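PDB 5G5S: protein argonaute from Methanocaldococcus jannaschii, which uses short single-stranded DNA guides to bind complementary target DNA and slice it, and may defend the cell against invading genetic elements. Local coordinates for residues R532-E537 with A558-E563. Sequence-based numbering, arbitrary orientation.
Sequences RIQPIE and ANIDME
Arg532 reaches from strand 530-537 to the loop after helix 547-556 and hydrogen-bonds the backbone of Ala558. The bond runs from Arg532 NH2 to Ala558 O, 2.6 Å long. It is bent, with an N-H...O angle of 138°. The oxygen sits at the guanidinium edge but 26° out of its plane. Bends at chi2 and chi3 turn the guanidinium toward Gln534, two residues on. There NE and NH2 both make weak bonds to Gln534 OE1, which probably limits the rotation of the guanidinium. Ile560 covers one guanidinium face near its rim, CG1 lying 3.8 Å from Arg532 NH1.

The tight part lies round Ala558, its O held by Arg532 and its buried methyl against Gln534 CG and CD, with CB 3.7 Å from CD. The looser side is where the partly exposed Arg532 and Gln534 leave the buried Ala558 and Ile560. A bound Tris molecule, probably from the crystallisation liquor, lies beside Arg532. Leu554 of the helix also packs on Gln534. The arrangement joins a strand of the central sheet to the link between helix 547-556 and strand 566-571, within the RNase H-like fold of the PIWI domain.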
ATOM      1  N   ARG A 532     -12.931 -13.753  -4.163  1.00 63.49           N
ATOM      2  CA  ARG A 532     -13.119 -13.598  -2.716  1.00 61.87           C
ATOM      3  C   ARG A 532     -12.286 -12.438  -2.155  1.00 60.78           C
ATOM      4  O   ARG A 532     -11.161 -12.189  -2.588  1.00 58.81           O
ATOM      5  CB  ARG A 532     -12.707 -14.879  -1.943  1.00 62.44           C
ATOM      6  CG  ARG A 532     -13.357 -16.208  -2.344  1.00 76.31           C
ATOM      7  CD  ARG A 532     -14.782 -16.356  -1.845  1.00 84.42           C
ATOM      8  NE  ARG A 532     -14.803 -16.726  -0.437  1.00 98.32           N
ATOM      9  CZ  ARG A 532     -14.954 -17.968   0.006  1.00111.79           C
ATOM     10  NH1 ARG A 532     -15.128 -18.971  -0.848  1.00 89.53           N
ATOM     11  NH2 ARG A 532     -14.958 -18.215   1.308  1.00101.32           N
ATOM     12  N   ILE A 533     -12.858 -11.740  -1.182  1.00 55.86           N
ATOM     13  CA  ILE A 533     -12.190 -10.745  -0.357  1.00 54.52           C
ATOM     14  C   ILE A 533     -12.295 -11.452   1.007  1.00 62.35           C
ATOM     15  O   ILE A 533     -13.352 -11.451   1.645  1.00 64.15           O
ATOM     16  CB  ILE A 533     -12.822  -9.342  -0.400  1.00 57.60           C
ATOM     17  CG1 ILE A 533     -12.921  -8.814  -1.856  1.00 57.22           C
ATOM     18  CG2 ILE A 533     -12.030  -8.384   0.513  1.00 57.95           C
ATOM     19  CD1 ILE A 533     -13.880  -7.626  -2.055  1.00 59.41           C
ATOM     20  N   GLN A 534     -11.246 -12.210   1.341  1.00 59.03           N
ATOM     21  CA  GLN A 534     -11.198 -13.063   2.514  1.00 59.41           C
ATOM     22  C   GLN A 534     -10.502 -12.489   3.743  1.00 62.22           C
ATOM     23  O   GLN A 534      -9.276 -12.558   3.804  1.00 60.45           O
ATOM     24  CB  GLN A 534     -10.586 -14.438   2.129  1.00 60.66           C
ATOM     25  CG  GLN A 534     -11.041 -15.602   3.004  1.00 63.98           C
ATOM     26  CD  GLN A 534     -12.544 -15.705   3.075  1.00 74.51           C
ATOM     27  OE1 GLN A 534     -13.230 -15.950   2.066  1.00 71.27           O
ATOM     28  NE2 GLN A 534     -13.090 -15.449   4.257  1.00 63.58           N
ATOM     29  N   PRO A 535     -11.250 -12.036   4.786  1.00 61.08           N
ATOM     30  CA  PRO A 535     -10.583 -11.632   6.043  1.00 61.31           C
ATOM     31  C   PRO A 535      -9.916 -12.857   6.681  1.00 64.22           C
ATOM     32  O   PRO A 535     -10.429 -13.964   6.548  1.00 62.57           O
ATOM     33  CB  PRO A 535     -11.739 -11.132   6.931  1.00 64.73           C
ATOM     34  CG  PRO A 535     -12.917 -10.971   6.019  1.00 69.13           C
ATOM     35  CD  PRO A 535     -12.721 -11.960   4.915  1.00 63.54           C
ATOM     36  N   ILE A 536      -8.758 -12.671   7.320  1.00 62.48           N
ATOM     37  CA  ILE A 536      -8.028 -13.772   7.966  1.00 63.15           C
ATOM     38  C   ILE A 536      -7.954 -13.518   9.464  1.00 69.89           C
ATOM     39  O   ILE A 536      -7.465 -12.468   9.883  1.00 68.61           O
ATOM     40  CB  ILE A 536      -6.601 -14.030   7.351  1.00 64.44           C
ATOM     41  CG1 ILE A 536      -6.569 -14.057   5.786  1.00 61.93           C
ATOM     42  CG2 ILE A 536      -5.897 -15.251   7.986  1.00 66.58           C
ATOM     43  CD1 ILE A 536      -7.373 -15.171   5.069  1.00 62.97           C
ATOM     44  N   GLU A 537      -8.433 -14.492  10.263  1.00 70.91           N
ATOM     45  CA  GLU A 537      -8.379 -14.455  11.732  1.00 73.98           C
ATOM     46  C   GLU A 537      -6.967 -14.834  12.144  1.00 80.24           C
ATOM     47  O   GLU A 537      -6.390 -15.720  11.513  1.00 77.56           O
ATOM     48  CB  GLU A 537      -9.341 -15.485  12.340  1.00 76.78           C
ATOM     49  CG  GLU A 537     -10.814 -15.200  12.128  1.00 88.41           C
ATOM     50  CD  GLU A 537     -11.717 -16.337  12.569  1.00113.68           C
ATOM     51  OE1 GLU A 537     -11.802 -16.588  13.793  1.00115.79           O
ATOM     52  OE2 GLU A 537     -12.345 -16.973  11.692  1.00104.37           O
ATOM     53  N   ALA A 558     -12.068 -21.070   5.238  1.00 74.67           N
ATOM     54  CA  ALA A 558     -12.635 -20.215   4.187  1.00 73.51           C
ATOM     55  C   ALA A 558     -13.319 -21.007   3.083  1.00 76.39           C
ATOM     56  O   ALA A 558     -14.085 -20.428   2.314  1.00 76.39           O
ATOM     57  CB  ALA A 558     -11.581 -19.288   3.608  1.00 72.34           C
ATOM     58  N   ASN A 559     -13.085 -22.334   3.034  1.00 72.85           N
ATOM     59  CA  ASN A 559     -13.667 -23.265   2.060  1.00 74.18           C
ATOM     60  C   ASN A 559     -13.186 -23.061   0.614  1.00 77.35           C
ATOM     61  O   ASN A 559     -13.922 -23.352  -0.331  1.00 79.67           O
ATOM     62  CB  ASN A 559     -15.220 -23.347   2.154  1.00 77.16           C
ATOM     63  CG  ASN A 559     -15.783 -23.479   3.555  1.00101.34           C
ATOM     64  OD1 ASN A 559     -16.476 -22.580   4.048  1.00 94.76           O
ATOM     65  ND2 ASN A 559     -15.514 -24.601   4.226  1.00 91.95           N
ATOM     66  N   ILE A 560     -11.942 -22.602   0.438  1.00 70.95           N
ATOM     67  CA  ILE A 560     -11.367 -22.451  -0.899  1.00 69.75           C
ATOM     68  C   ILE A 560     -10.580 -23.733  -1.202  1.00 74.44           C
ATOM     69  O   ILE A 560      -9.753 -24.155  -0.385  1.00 73.48           O
ATOM     70  CB  ILE A 560     -10.514 -21.152  -1.044  1.00 70.35           C
ATOM     71  CG1 ILE A 560     -11.397 -19.883  -0.880  1.00 70.36           C
ATOM     72  CG2 ILE A 560      -9.756 -21.119  -2.384  1.00 69.26           C
ATOM     73  CD1 ILE A 560     -10.739 -18.725  -0.204  1.00 69.15           C
ATOM     74  N   ASP A 561     -10.875 -24.382  -2.345  1.00 72.50           N
ATOM     75  CA  ASP A 561     -10.152 -25.588  -2.748  1.00 72.36           C
ATOM     76  C   ASP A 561      -8.759 -25.149  -3.173  1.00 72.57           C
ATOM     77  O   ASP A 561      -8.598 -24.362  -4.107  1.00 70.62           O
ATOM     78  CB  ASP A 561     -10.880 -26.365  -3.869  1.00 76.03           C
ATOM     79  CG  ASP A 561     -10.198 -27.649  -4.347  1.00 85.69           C
ATOM     80  OD1 ASP A 561      -9.345 -28.192  -3.600  1.00 84.01           O
ATOM     81  OD2 ASP A 561     -10.543 -28.130  -5.453  1.00 94.14           O
ATOM     82  N   MET A 562      -7.762 -25.603  -2.436  1.00 69.63           N
ATOM     83  CA  MET A 562      -6.394 -25.218  -2.738  1.00 69.26           C
ATOM     84  C   MET A 562      -5.441 -26.337  -3.078  1.00 71.69           C
ATOM     85  O   MET A 562      -4.229 -26.136  -3.103  1.00 70.08           O
ATOM     86  CB  MET A 562      -5.870 -24.223  -1.713  1.00 71.02           C
ATOM     87  CG  MET A 562      -6.235 -22.825  -2.133  1.00 74.03           C
ATOM     88  SD  MET A 562      -6.003 -21.648  -0.858  1.00 77.62           S
ATOM     89  CE  MET A 562      -4.208 -21.455  -0.894  1.00 72.81           C
ATOM     90  N   GLU A 563      -6.021 -27.499  -3.425  1.00 68.79           N
ATOM     91  CA  GLU A 563      -5.327 -28.712  -3.830  1.00 69.23           C
ATOM     92  C   GLU A 563      -5.283 -28.777  -5.346  1.00 73.09           C
ATOM     93  O   GLU A 563      -6.248 -28.356  -6.003  1.00 72.65           O
ATOM     94  CB  GLU A 563      -6.069 -29.940  -3.301  1.00 72.58           C
ATOM     95  CG  GLU A 563      -6.273 -29.933  -1.794  1.00 84.62           C
ATOM     96  CD  GLU A 563      -6.922 -31.162  -1.183  1.00109.03           C
ATOM     97  OE1 GLU A 563      -7.419 -32.032  -1.938  1.00 97.17           O
ATOM     98  OE2 GLU A 563      -6.932 -31.248   0.067  1.00107.21           O
TER